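Local coordinates for protein polyketide cyclase / dehydrase and lipid transport (Nitrosospira multiformis, PDB 3P51) that is of unknown function but, as a member of the Bet v 1-like polyketide cyclase and lipid transport family, probably binds a hydrophobic ligand inside its fold, at residues K3-S7 against M125-R130; V10-R16 against F140-R145; R22-F27 against Y46-R52; V108-G112 against Y129-L133. All blocks are in the same frame, centred on the assembly; numbering follows the deposited sequence. Where two conformers were deposited one is given.

Interaction 1: K3-S7 against M125-R130; sequences KVYNS and MNTVYR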
loop_
_atom_site.group_PDB
_atom_site.type_symbol
_atom_site.label_atom_id
_atom_site.label_comp_id
_atom_site.label_asym_id
_atom_site.label_seq_id
_atom_site.Cartn_x
_atom_site.Cartn_y
_atom_site.Cartn_z
ATOM N N LYS A 3 15.157 10.271 -4.559
ATOM C CA LYS A 3 14.180 9.546 -5.348
ATOM C C LYS A 3 13.752 10.321 -6.583
ATOM O O LYS A 3 13.937 11.537 -6.670
ATOM C CB LYS A 3 12.974 9.185 -4.492
ATOM C CG LYS A 3 12.280 10.354 -3.835
ATOM C CD LYS A 3 11.233 9.847 -2.844
ATOM C CE LYS A 3 11.839 8.810 -1.901
ATOM N NZ LYS A 3 10.838 8.210 -0.968
ATOM N N VAL A 4 13.198 9.604 -7.550
ATOM C CA VAL A 4 12.649 10.225 -8.745
ATOM C C VAL A 4 11.275 9.638 -9.017
ATOM O O VAL A 4 10.965 8.530 -8.580
ATOM C CB VAL A 4 13.546 9.994 -9.962
ATOM C CG1 VAL A 4 14.856 10.770 -9.801
ATOM C CG2 VAL A 4 13.803 8.494 -10.156
ATOM N N TYR A 5 10.445 10.387 -9.729
ATOM C CA TYR A 5 9.122 9.893 -10.086
ATOM C C TYR A 5 8.751 10.455 -11.433
ATOM O O TYR A 5 8.747 11.670 -11.614
ATOM C CB TYR A 5 8.079 10.322 -9.053
ATOM C CG TYR A 5 6.668 9.891 -9.431
ATOM C CD1 TYR A 5 6.183 8.638 -9.060
ATOM C CD2 TYR A 5 5.834 10.730 -10.161
ATOM C CE1 TYR A 5 4.891 8.230 -9.400
ATOM C CE2 TYR A 5 4.546 10.340 -10.509
ATOM C CZ TYR A 5 4.079 9.086 -10.125
ATOM O OH TYR A 5 2.805 8.677 -10.470
ATOM N N ASN A 6 8.462 9.576 -12.384
ATOM C CA ASN A 6 8.042 10.016 -13.708
ATOM C C ASN A 6 6.852 9.218 -14.210
ATOM O O ASN A 6 6.747 8.015 -13.952
ATOM C CB ASN A 6 9.191 9.894 -14.692
ATOM C CG ASN A 6 10.340 10.819 -14.352
ATOM O OD1 ASN A 6 10.352 11.986 -14.754
ATOM N ND2 ASN A 6 11.305 10.308 -13.597
ATOM N N SER A 7 5.967 9.885 -14.939
ATOM C CA SER A 7 4.748 9.242 -15.400
ATOM C C SER A 7 4.267 9.827 -16.720
ATOM O O SER A 7 4.606 10.958 -17.079
ATOM C CB SER A 7 3.664 9.355 -14.325
ATOM O OG SER A 7 3.360 10.712 -14.040
HETATM N N MSE A 125 18.854 9.753 -13.415
HETATM C CA MSE A 125 17.755 8.787 -13.484
HETATM C C MSE A 125 16.474 9.388 -14.065
HETATM O O MSE A 125 15.730 8.701 -14.776
HETATM C CB MSE A 125 17.497 8.124 -12.127
HETATM C CG MSE A 125 18.646 7.215 -11.670
HETATM SE SE MSE A 125 19.135 5.807 -12.982
HETATM C CE MSE A 125 17.426 4.865 -13.052
ATOM N N ASN A 126 16.218 10.665 -13.785
ATOM C CA ASN A 126 15.126 11.356 -14.467
ATOM C C ASN A 126 15.282 11.223 -15.978
ATOM O O ASN A 126 14.320 10.972 -16.694
ATOM C CB ASN A 126 15.058 12.840 -14.076
ATOM C CG ASN A 126 14.283 13.070 -12.795
ATOM O OD1 ASN A 126 13.393 12.293 -12.452
ATOM N ND2 ASN A 126 14.613 14.141 -12.084
ATOM N N THR A 127 16.511 11.390 -16.456
ATOM C CA THR A 127 16.785 11.302 -17.881
ATOM C C THR A 127 16.552 9.895 -18.409
ATOM O O THR A 127 15.922 9.714 -19.448
ATOM C CB THR A 127 18.218 11.756 -18.199
ATOM O OG1 THR A 127 18.299 13.178 -18.052
ATOM C CG2 THR A 127 18.604 11.368 -19.621
ATOM N N VAL A 128 17.065 8.902 -17.691
ATOM C CA VAL A 128 16.840 7.505 -18.047
ATOM C C VAL A 128 15.350 7.150 -18.079
ATOM O O VAL A 128 14.832 6.688 -19.099
ATOM C CB VAL A 128 17.601 6.558 -17.094
ATOM C CG1 VAL A 128 17.033 5.136 -17.165
ATOM C CG2 VAL A 128 19.104 6.574 -17.419
ATOM N N TYR A 129 14.650 7.370 -16.969
ATOM C CA TYR A 129 13.228 7.033 -16.928
ATOM C C TYR A 129 12.386 7.764 -17.970
ATOM O O TYR A 129 11.474 7.188 -18.533
ATOM C CB TYR A 129 12.662 7.227 -15.524
ATOM C CG TYR A 129 13.132 6.143 -14.587
ATOM C CD1 TYR A 129 13.234 4.832 -15.028
ATOM C CD2 TYR A 129 13.513 6.430 -13.284
ATOM C CE1 TYR A 129 13.676 3.824 -14.186
ATOM C CE2 TYR A 129 13.952 5.430 -12.435
ATOM C CZ TYR A 129 14.032 4.130 -12.891
ATOM O OH TYR A 129 14.469 3.127 -12.056
ATOM N N ARG A 130 12.697 9.025 -18.241
ATOM C CA ARG A 130 11.917 9.770 -19.224
ATOM C C ARG A 130 12.108 9.180 -20.619
ATOM O O ARG A 130 11.173 9.122 -21.410
ATOM C CB ARG A 130 12.270 11.261 -19.179
ATOM C CG ARG A 130 11.684 11.952 -17.959
ATOM C CD ARG A 130 12.383 13.250 -17.609
ATOM N NE ARG A 130 11.911 13.768 -16.321
ATOM C CZ ARG A 130 12.420 14.838 -15.717
ATOM N NH1 ARG A 130 13.430 15.505 -16.282
ATOM N NH2 ARG A 130 11.929 15.240 -14.546
HETATM O O HOH W 1 11.513 12.905 -10.662
HETATM O O HOH W 2 9.964 14.145 -12.809
#

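Interaction 2: V10-R16 against F140-R145; sequences VDAPVER and FTSESR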
loop_
_atom_site.group_PDB
_atom_site.type_symbol
_atom_site.label_atom_id
_atom_site.label_comp_id
_atom_site.label_asym_id
_atom_site.label_seq_id
_atom_site.Cartn_x
_atom_site.Cartn_y
_atom_site.Cartn_z
ATOM N N VAL A 10 -0.534 6.731 -21.891
ATOM C CA VAL A 10 -0.287 6.003 -23.132
ATOM C C VAL A 10 -1.628 5.676 -23.798
ATOM O O VAL A 10 -2.521 5.117 -23.150
ATOM C CB VAL A 10 0.466 4.686 -22.828
ATOM C CG1 VAL A 10 0.557 3.823 -24.046
ATOM C CG2 VAL A 10 1.859 4.971 -22.279
ATOM N N ASP A 11 -1.779 6.017 -25.079
ATOM C CA ASP A 11 -3.052 5.800 -25.776
ATOM C C ASP A 11 -3.237 4.350 -26.241
ATOM O O ASP A 11 -3.217 4.056 -27.441
ATOM C CB ASP A 11 -3.234 6.770 -26.955
ATOM C CG ASP A 11 -4.668 6.768 -27.504
ATOM O OD1 ASP A 11 -5.394 5.776 -27.288
ATOM O OD2 ASP A 11 -5.079 7.757 -28.149
ATOM N N ALA A 12 -3.422 3.457 -25.278
ATOM C CA ALA A 12 -3.704 2.056 -25.547
ATOM C C ALA A 12 -4.315 1.453 -24.291
ATOM O O ALA A 12 -4.076 1.940 -23.186
ATOM C CB ALA A 12 -2.438 1.326 -25.915
ATOM N N PRO A 13 -5.121 0.400 -24.457
ATOM C CA PRO A 13 -5.763 -0.197 -23.285
ATOM C C PRO A 13 -4.733 -0.852 -22.382
ATOM O O PRO A 13 -3.681 -1.289 -22.853
ATOM C CB PRO A 13 -6.740 -1.218 -23.884
ATOM C CG PRO A 13 -6.310 -1.430 -25.284
ATOM C CD PRO A 13 -5.566 -0.207 -25.724
ATOM N N VAL A 14 -5.026 -0.896 -21.088
ATOM C CA VAL A 14 -4.049 -1.343 -20.101
ATOM C C VAL A 14 -3.610 -2.789 -20.337
ATOM O O VAL A 14 -2.455 -3.125 -20.094
ATOM C CB VAL A 14 -4.576 -1.154 -18.660
ATOM C CG1 VAL A 14 -5.696 -2.152 -18.361
ATOM C CG2 VAL A 14 -3.445 -1.272 -17.635
ATOM N N GLU A 15 -4.523 -3.639 -20.809
ATOM C CA GLU A 15 -4.189 -5.038 -21.096
ATOM C C GLU A 15 -3.105 -5.144 -22.163
ATOM O O GLU A 15 -2.243 -6.022 -22.108
ATOM C CB GLU A 15 -5.415 -5.819 -21.560
ATOM C CG GLU A 15 -6.498 -6.036 -20.502
ATOM C CD GLU A 15 -7.421 -4.837 -20.327
ATOM O OE1 GLU A 15 -7.385 -3.919 -21.184
ATOM O OE2 GLU A 15 -8.184 -4.821 -19.332
ATOM N N ARG A 16 -3.163 -4.254 -23.145
ATOM C CA ARG A 16 -2.176 -4.245 -24.219
ATOM C C ARG A 16 -0.824 -3.726 -23.739
ATOM O O ARG A 16 0.236 -4.288 -24.065
ATOM C CB ARG A 16 -2.688 -3.390 -25.375
ATOM C CG ARG A 16 -1.887 -3.502 -26.649
ATOM C CD ARG A 16 -2.816 -3.428 -27.845
ATOM N NE ARG A 16 -2.083 -3.291 -29.098
ATOM C CZ ARG A 16 -1.848 -2.130 -29.700
ATOM N NH1 ARG A 16 -2.287 -0.998 -29.162
ATOM N NH2 ARG A 16 -1.173 -2.099 -30.842
ATOM N N PHE A 140 2.811 3.314 -28.546
ATOM C CA PHE A 140 1.356 3.314 -28.459
ATOM C C PHE A 140 0.791 4.718 -28.652
ATOM O O PHE A 140 0.408 5.383 -27.681
ATOM C CB PHE A 140 0.897 2.771 -27.102
ATOM C CG PHE A 140 1.249 1.333 -26.869
ATOM C CD1 PHE A 140 0.641 0.330 -27.601
ATOM C CD2 PHE A 140 2.176 0.981 -25.908
ATOM C CE1 PHE A 140 0.958 -0.994 -27.381
ATOM C CE2 PHE A 140 2.493 -0.345 -25.684
ATOM C CZ PHE A 140 1.884 -1.331 -26.423
ATOM N N THR A 141 0.735 5.168 -29.901
ATOM C CA THR A 141 0.277 6.521 -30.188
ATOM C C THR A 141 -1.242 6.591 -30.354
ATOM O O THR A 141 -1.900 5.574 -30.591
ATOM C CB THR A 141 0.970 7.088 -31.436
ATOM O OG1 THR A 141 2.387 6.939 -31.298
ATOM C CG2 THR A 141 0.643 8.565 -31.608
ATOM N N SER A 142 -1.790 7.794 -30.219
ATOM C CA SER A 142 -3.218 8.021 -30.410
ATOM C C SER A 142 -3.657 7.635 -31.821
ATOM O O SER A 142 -4.851 7.545 -32.110
ATOM C CB SER A 142 -3.564 9.488 -30.130
ATOM O OG SER A 142 -4.954 9.725 -30.286
ATOM N N GLU A 143 -2.681 7.408 -32.695
ATOM C CA GLU A 143 -2.945 7.011 -34.074
ATOM C C GLU A 143 -2.444 5.595 -34.354
ATOM O O GLU A 143 -2.936 4.920 -35.258
ATOM C CB GLU A 143 -2.323 8.016 -35.050
ATOM C CG GLU A 143 -0.900 8.440 -34.702
ATOM C CD GLU A 143 0.143 7.780 -35.584
ATOM O OE1 GLU A 143 1.349 7.902 -35.276
ATOM O OE2 GLU A 143 -0.244 7.145 -36.589
ATOM N N SER A 144 -1.463 5.150 -33.573
ATOM C CA SER A 144 -0.981 3.777 -33.651
ATOM C C SER A 144 -2.068 2.823 -33.159
ATOM O O SER A 144 -1.972 1.606 -33.330
ATOM C CB SER A 144 0.296 3.605 -32.826
ATOM O OG SER A 144 0.872 2.328 -33.037
ATOM N N ARG A 145 -3.097 3.392 -32.536
ATOM C CA ARG A 145 -4.286 2.641 -32.149
ATOM C C ARG A 145 -5.361 2.778 -33.235
ATOM O O ARG A 145 -6.463 3.268 -32.983
ATOM C CB ARG A 145 -4.803 3.108 -30.774
ATOM C CG ARG A 145 -6.231 2.665 -30.440
ATOM C CD ARG A 145 -6.379 2.083 -29.038
ATOM N NE ARG A 145 -6.532 3.098 -27.998
ATOM C CZ ARG A 145 -7.328 2.968 -26.937
ATOM N NH1 ARG A 145 -8.060 1.873 -26.781
ATOM N NH2 ARG A 145 -7.401 3.938 -26.036
#

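Interaction 3: R22-F27 against Y46-R52; sequences RNFHDF and YSVGARR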
loop_
_atom_site.group_PDB
_atom_site.type_symbol
_atom_site.label_atom_id
_atom_site.label_comp_id
_atom_site.label_asym_id
_atom_site.label_seq_id
_atom_site.Cartn_x
_atom_site.Cartn_y
_atom_site.Cartn_z
ATOM N N ARG A 22 5.318 -6.693 -19.436
ATOM C CA ARG A 22 5.165 -7.527 -18.241
ATOM C C ARG A 22 6.308 -8.518 -17.998
ATOM O O ARG A 22 6.373 -9.146 -16.946
ATOM C CB ARG A 22 3.819 -8.273 -18.269
ATOM C CG ARG A 22 3.753 -9.463 -19.212
ATOM C CD ARG A 22 2.346 -10.094 -19.200
ATOM N NE ARG A 22 2.207 -11.133 -20.217
ATOM C CZ ARG A 22 2.180 -12.441 -19.967
ATOM N NH1 ARG A 22 2.271 -12.893 -18.719
ATOM N NH2 ARG A 22 2.044 -13.299 -20.972
ATOM N N ASN A 23 7.203 -8.654 -18.967
ATOM C CA ASN A 23 8.266 -9.650 -18.878
ATOM C C ASN A 23 9.603 -9.019 -18.485
ATOM O O ASN A 23 10.182 -8.259 -19.246
ATOM C CB ASN A 23 8.389 -10.417 -20.200
ATOM C CG ASN A 23 9.308 -11.620 -20.094
ATOM O OD1 ASN A 23 10.388 -11.536 -19.519
ATOM N ND2 ASN A 23 8.870 -12.753 -20.630
ATOM N N PHE A 24 10.073 -9.327 -17.280
ATOM C CA PHE A 24 11.308 -8.741 -16.748
ATOM C C PHE A 24 12.504 -8.991 -17.681
ATOM O O PHE A 24 13.450 -8.215 -17.692
ATOM C CB PHE A 24 11.554 -9.284 -15.332
ATOM C CG PHE A 24 12.784 -8.751 -14.648
ATOM C CD1 PHE A 24 12.779 -7.494 -14.055
ATOM C CD2 PHE A 24 13.927 -9.537 -14.534
ATOM C CE1 PHE A 24 13.918 -7.006 -13.390
ATOM C CE2 PHE A 24 15.072 -9.061 -13.870
ATOM C CZ PHE A 24 15.062 -7.791 -13.298
ATOM N N HIS A 25 12.450 -10.051 -18.489
ATOM C CA HIS A 25 13.556 -10.336 -19.406
ATOM C C HIS A 25 13.333 -9.856 -20.844
ATOM O O HIS A 25 14.192 -10.074 -21.700
ATOM C CB HIS A 25 13.896 -11.827 -19.420
ATOM C CG HIS A 25 14.508 -12.323 -18.147
ATOM N ND1 HIS A 25 14.160 -13.529 -17.575
ATOM C CD2 HIS A 25 15.455 -11.787 -17.344
ATOM C CE1 HIS A 25 14.859 -13.710 -16.471
ATOM N NE2 HIS A 25 15.654 -12.665 -16.306
ATOM N N ASP A 26 12.190 -9.223 -21.114
ATOM C CA ASP A 26 11.952 -8.604 -22.421
ATOM C C ASP A 26 11.867 -7.083 -22.304
ATOM O O ASP A 26 10.832 -6.538 -21.900
ATOM C CB ASP A 26 10.677 -9.159 -23.072
ATOM C CG ASP A 26 10.408 -8.546 -24.445
ATOM O OD1 ASP A 26 11.279 -7.820 -24.966
ATOM O OD2 ASP A 26 9.330 -8.793 -25.016
ATOM N N PHE A 27 12.955 -6.407 -22.661
ATOM C CA PHE A 27 13.028 -4.946 -22.609
ATOM C C PHE A 27 13.040 -4.355 -24.027
ATOM O O PHE A 27 13.430 -3.207 -24.217
ATOM C CB PHE A 27 14.283 -4.508 -21.842
ATOM C CG PHE A 27 14.067 -3.350 -20.885
ATOM C CD1 PHE A 27 13.108 -2.383 -21.131
ATOM C CD2 PHE A 27 14.853 -3.226 -19.742
ATOM C CE1 PHE A 27 12.923 -1.313 -20.251
ATOM C CE2 PHE A 27 14.680 -2.150 -18.856
ATOM C CZ PHE A 27 13.707 -1.197 -19.117
ATOM N N TYR A 46 8.919 -13.651 -14.913
ATOM C CA TYR A 46 7.961 -13.288 -13.873
ATOM C C TYR A 46 8.352 -13.920 -12.546
ATOM O O TYR A 46 7.547 -13.979 -11.608
ATOM C CB TYR A 46 6.541 -13.750 -14.245
ATOM C CG TYR A 46 6.271 -13.762 -15.731
ATOM C CD1 TYR A 46 6.217 -12.577 -16.455
ATOM C CD2 TYR A 46 6.073 -14.962 -16.410
ATOM C CE1 TYR A 46 5.966 -12.583 -17.820
ATOM C CE2 TYR A 46 5.828 -14.978 -17.778
ATOM C CZ TYR A 46 5.779 -13.782 -18.477
ATOM O OH TYR A 46 5.541 -13.782 -19.835
ATOM N N SER A 47 9.589 -14.392 -12.474
ATOM C CA SER A 47 10.073 -15.108 -11.300
ATOM C C SER A 47 10.866 -14.194 -10.375
ATOM O O SER A 47 11.958 -13.758 -10.710
ATOM C CB SER A 47 10.948 -16.285 -11.729
ATOM O OG SER A 47 11.485 -16.960 -10.602
ATOM N N VAL A 48 10.324 -13.914 -9.201
ATOM C CA VAL A 48 11.040 -13.063 -8.253
ATOM C C VAL A 48 12.375 -13.714 -7.896
ATOM O O VAL A 48 12.429 -14.889 -7.504
ATOM C CB VAL A 48 10.184 -12.782 -7.012
ATOM C CG1 VAL A 48 10.972 -11.999 -5.972
ATOM C CG2 VAL A 48 8.942 -12.011 -7.429
ATOM N N GLY A 49 13.452 -12.946 -8.046
ATOM C CA GLY A 49 14.794 -13.467 -7.879
ATOM C C GLY A 49 15.530 -13.454 -9.205
ATOM O O GLY A 49 16.758 -13.534 -9.245
ATOM N N ALA A 50 14.777 -13.357 -10.300
ATOM C CA ALA A 50 15.375 -13.333 -11.631
ATOM C C ALA A 50 16.270 -12.120 -11.726
ATOM O O ALA A 50 16.027 -11.133 -11.039
ATOM C CB ALA A 50 14.284 -13.257 -12.699
ATOM N N ARG A 51 17.282 -12.174 -12.593
ATOM C CA ARG A 51 18.180 -11.047 -12.763
ATOM C C ARG A 51 18.411 -10.751 -14.235
ATOM O O ARG A 51 18.143 -11.573 -15.102
ATOM C CB ARG A 51 19.516 -11.310 -12.068
ATOM C CG ARG A 51 19.362 -11.885 -10.666
ATOM C CD ARG A 51 20.719 -12.126 -10.027
ATOM N NE ARG A 51 21.248 -10.888 -9.466
ATOM C CZ ARG A 51 22.448 -10.762 -8.916
ATOM N NH1 ARG A 51 23.266 -11.808 -8.858
ATOM N NH2 ARG A 51 22.822 -9.588 -8.419
ATOM N N ARG A 52 18.910 -9.561 -14.517
ATOM C CA ARG A 52 19.196 -9.200 -15.888
ATOM C C ARG A 52 20.357 -8.247 -15.909
ATOM O O ARG A 52 20.582 -7.518 -14.945
ATOM C CB ARG A 52 17.975 -8.554 -16.548
ATOM C CG ARG A 52 17.480 -7.295 -15.859
ATOM C CD ARG A 52 16.151 -6.796 -16.446
ATOM N NE ARG A 52 15.784 -5.490 -15.891
ATOM C CZ ARG A 52 14.616 -4.889 -16.087
ATOM N NH1 ARG A 52 13.680 -5.471 -16.822
ATOM N NH2 ARG A 52 14.382 -3.703 -15.539
HETATM O O HOH W 3 5.919 -12.119 -22.217
#

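Interaction 4: V108-G112 against Y129-L133; sequences VEWSG and YRSLL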
loop_
_atom_site.group_PDB
_atom_site.type_symbol
_atom_site.label_atom_id
_atom_site.label_comp_id
_atom_site.label_asym_id
_atom_site.label_seq_id
_atom_site.Cartn_x
_atom_site.Cartn_y
_atom_site.Cartn_z
ATOM N N VAL A 108 1.047 5.260 -16.778
ATOM C CA VAL A 108 2.261 4.525 -16.431
ATOM C C VAL A 108 3.117 5.343 -15.471
ATOM O O VAL A 108 3.482 6.469 -15.778
ATOM C CB VAL A 108 3.117 4.228 -17.682
ATOM C CG1 VAL A 108 4.252 3.284 -17.323
ATOM C CG2 VAL A 108 2.250 3.628 -18.788
ATOM N N GLU A 109 3.450 4.783 -14.315
ATOM C CA GLU A 109 4.339 5.482 -13.391
ATOM C C GLU A 109 5.595 4.665 -13.114
ATOM O O GLU A 109 5.558 3.439 -13.056
ATOM C CB GLU A 109 3.621 5.818 -12.078
ATOM C CG GLU A 109 3.049 4.612 -11.374
ATOM C CD GLU A 109 2.310 4.965 -10.093
ATOM O OE1 GLU A 109 2.400 6.129 -9.654
ATOM O OE2 GLU A 109 1.635 4.074 -9.529
ATOM N N TRP A 110 6.713 5.360 -12.960
ATOM C CA TRP A 110 7.983 4.716 -12.659
ATOM C C TRP A 110 8.652 5.497 -11.539
ATOM O O TRP A 110 8.927 6.689 -11.692
ATOM C CB TRP A 110 8.867 4.695 -13.903
ATOM C CG TRP A 110 9.785 3.511 -13.987
ATOM C CD1 TRP A 110 10.409 2.872 -12.950
ATOM C CD2 TRP A 110 10.174 2.816 -15.178
ATOM N NE1 TRP A 110 11.174 1.832 -13.428
ATOM C CE2 TRP A 110 11.043 1.776 -14.792
ATOM C CE3 TRP A 110 9.878 2.982 -16.536
ATOM C CZ2 TRP A 110 11.617 0.896 -15.715
ATOM C CZ3 TRP A 110 10.441 2.105 -17.453
ATOM C CH2 TRP A 110 11.308 1.080 -17.035
ATOM N N SER A 111 8.887 4.826 -10.416
ATOM C CA SER A 111 9.548 5.421 -9.262
ATOM C C SER A 111 10.924 4.800 -9.049
ATOM O O SER A 111 11.147 3.622 -9.338
ATOM C CB SER A 111 8.727 5.193 -7.985
ATOM O OG SER A 111 7.342 5.420 -8.189
ATOM N N GLY A 112 11.839 5.598 -8.513
ATOM C CA GLY A 112 13.153 5.109 -8.159
ATOM C C GLY A 112 13.532 5.726 -6.840
ATOM O O GLY A 112 13.241 6.894 -6.584
ATOM N N TYR A 129 14.650 7.370 -16.969
ATOM C CA TYR A 129 13.228 7.033 -16.928
ATOM C C TYR A 129 12.386 7.764 -17.970
ATOM O O TYR A 129 11.474 7.188 -18.533
ATOM C CB TYR A 129 12.662 7.227 -15.524
ATOM C CG TYR A 129 13.132 6.143 -14.587
ATOM C CD1 TYR A 129 13.234 4.832 -15.028
ATOM C CD2 TYR A 129 13.513 6.430 -13.284
ATOM C CE1 TYR A 129 13.676 3.824 -14.186
ATOM C CE2 TYR A 129 13.952 5.430 -12.435
ATOM C CZ TYR A 129 14.032 4.130 -12.891
ATOM O OH TYR A 129 14.469 3.127 -12.056
ATOM N N ARG A 130 12.697 9.025 -18.241
ATOM C CA ARG A 130 11.917 9.770 -19.224
ATOM C C ARG A 130 12.108 9.180 -20.619
ATOM O O ARG A 130 11.173 9.122 -21.410
ATOM C CB ARG A 130 12.270 11.261 -19.179
ATOM C CG ARG A 130 11.684 11.952 -17.959
ATOM C CD ARG A 130 12.383 13.250 -17.609
ATOM N NE ARG A 130 11.911 13.768 -16.321
ATOM C CZ ARG A 130 12.420 14.838 -15.717
ATOM N NH1 ARG A 130 13.430 15.505 -16.282
ATOM N NH2 ARG A 130 11.929 15.240 -14.546
ATOM N N SER A 131 13.318 8.714 -20.903
ATOM C CA SER A 131 13.599 8.077 -22.187
ATOM C C SER A 131 12.879 6.744 -22.334
ATOM O O SER A 131 12.293 6.464 -23.374
ATOM C CB SER A 131 15.106 7.877 -22.379
ATOM O OG SER A 131 15.353 7.028 -23.487
ATOM N N LEU A 132 12.928 5.916 -21.294
ATOM C CA LEU A 132 12.245 4.626 -21.321
ATOM C C LEU A 132 10.736 4.811 -21.517
ATOM O O LEU A 132 10.116 4.146 -22.348
ATOM C CB LEU A 132 12.515 3.840 -20.034
ATOM C CG LEU A 132 13.976 3.508 -19.694
ATOM C CD1 LEU A 132 14.073 2.865 -18.321
ATOM C CD2 LEU A 132 14.597 2.605 -20.743
ATOM N N LEU A 133 10.150 5.726 -20.753
ATOM C CA LEU A 133 8.722 5.998 -20.874
ATOM C C LEU A 133 8.374 6.569 -22.249
ATOM O O LEU A 133 7.342 6.227 -22.826
ATOM C CB LEU A 133 8.261 6.947 -19.770
ATOM C CG LEU A 133 8.273 6.368 -18.357
ATOM C CD1 LEU A 133 7.976 7.434 -17.324
ATOM C CD2 LEU A 133 7.273 5.226 -18.234
#

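Interaction 1: K3-S7 against M125-R130
N6 and R130 form the shorter of two direct hydrogen bonds that tie strand 3-10 to the long C-terminal helix. R130 NE donates a hydrogen bond to N6 OD1 at 2.8 Å, and the guanidinium stands almost perpendicular to the amide. The other end of the same amide donates: N6 ND2 reaches N126 OD1 at 3.1 Å, nearly straight at 166°, with the acceptor in the plane of the N6 amide. Asparagine suits this place because one short side chain offers both an acceptor and a donor to successive turns of the helix. Two waters extend the polar seam. One accepts from Y5 N and lies 2.7 Å from N126 OD1; the other lies between N6 OD1 and R130 NH2, 2.8 Å from that nitrogen.

Apolar contacts complete the interface. V4 CG2 sits 3.8 Å from Y129 CD2, in the plane of the ring at its edge, and packs more loosely on CB of M125, a selenomethionine. With chi1 at -69°, V4 turns CG1 toward N126 instead, so the two methyls divide between ring and amide. Hydrogen bonds depend on direction, so they probably fix the helix's register more narrowly than apolar contact alone would.

Interaction 2: V10-R16 against F140-R145
R145 and D11 form the salt bridge that joins the tail after helix 120-139 to the turn before helix 14-21. The R145 chain starts with CB 3.8 Å from D11 O. CD then passes near that carbonyl and P13 CD, the bends at chi2 and chi3 folding the chain over the turn. NE and NH2 both grip D11 OD1, each at 3.0 Å, side-on, the oxygen lying in the guanidinium plane, while the carboxylate stands nearly perpendicular. NH1 ends 3.4 Å from P13 CD, and A12 CA and P13 lie over one face of the group. Were R145 replaced by an alanine, D11 OD1 would probably be left without its charged mate and A12 and P13 without the group lying over them.

The other carboxylate oxygen, D11 OD2, takes a weak hydrogen bond from S142 OG. F140 supplies the apolar half: its CB lies against V10 CG1, A12 CB rests 3.6 Å from CD1, and R16 lays one face of its guanidinium over the ring edge at CD1 and CE1. Small A12 leaves room for that ring. D11 centres an inverse gamma turn and P13 is the N-cap of helix 14-21, a sharp strand-to-helix connection that, as in Bet v 1-like folds, lies beside the end of the long C-terminal helix.

Interaction 3: R22-F27 against Y46-R52
F24 and R52 lie flat on each other, planes 4° apart, the ring covering one face of the guanidinium while F27 CE2 comes over the opposite face. This stack, with F27 on the far side, pins the loop after helix 14-21 to the start of strand 51-54 in the Bet v 1-like fold. The cation-pi contact is off-centre, and R52 CD sits more squarely over the F24 ring, 3.6 Å from its centroid, as a CH-pi contact. R52 CG lies between the backbone N and carbonyl carbon (chi1 59°), from where the extended chain runs across the ring. At the guanidinium edge, NH1 donates in plane to a lone pair of F24 O. D60 takes R52 NE in a salt bridge, so charge and stacking fix the group together. A leucine in place of R52 would probably leave F24 O without this donor, D60 without its counter-charge and the F24 face without its flat partner.

Farther along, R22 lays its guanidinium nearly parallel to the Y46 ring, with Y46 OH over one face, while R22 O meets the ring edge. An Asx turn, N23 OD1 accepting from H25 N, shapes the loop. The H25 ring then donates from NE2 to R51 O, 3.0 Å away, from above the carbonyl plane.

Interaction 4: V108-G112 against Y129-L133
W110 fills the groove between three helix side chains. Y129 covers one face of the indole, L132 fits against its far corner, and L133 closes the edge. The tyrosine ring stacks on the five-membered ring with centroids 4.0 Å apart and planes at 30°; the tilt brings Y129 CE1 to 3.3 Å from W110 NE1. L132 CD1 touches W110 CH2 of the six-membered ring at 3.5 Å. L133 CD2 lies in the indole plane near CE3, and the same methyl also rests on V108 CG1, 3.7 Å away, wedged between two strand residues that face the helix. Tryptophan suits the place because a broad, flat group can meet an aromatic and two branched chains at once. At G112 the strand presents no side chain, and a CB there would crowd Y129 CE2. The polar ends are satisfied beyond the helix: W110 NE1 and Y129 OH both bond to Y74 OH, and Y129 OH also to Y91 OH. Segment 129-133 of helix 120-139 runs roughly antiparallel, at 156°, to segment 108-112 of strand 105-116, which lies between strands 3-10 and 88-100 in the sheet.

Overall arrangement
Interactions 1 and 4 hold the same helix, 120-139, against neighbouring strands 3-10 and 105-116, their centres only 5 Å apart, and they share Y129. Interaction 4 is the buried one, built of rings and branched chains, whereas interaction 1, partly buried, turns to amides, an arginine and waters. Interaction 2 is also partly buried but farther from the chain centre; it joins the loop after that helix to the turn after strand 3-10, and relies on a salt bridge beside an apolar cluster. Interaction 3 lies across the chain's centre from interaction 1 and combines charge with stacking. F27 connects it to interaction 4 by packing on W110 and L132, while V10 of interaction 2 touches V108.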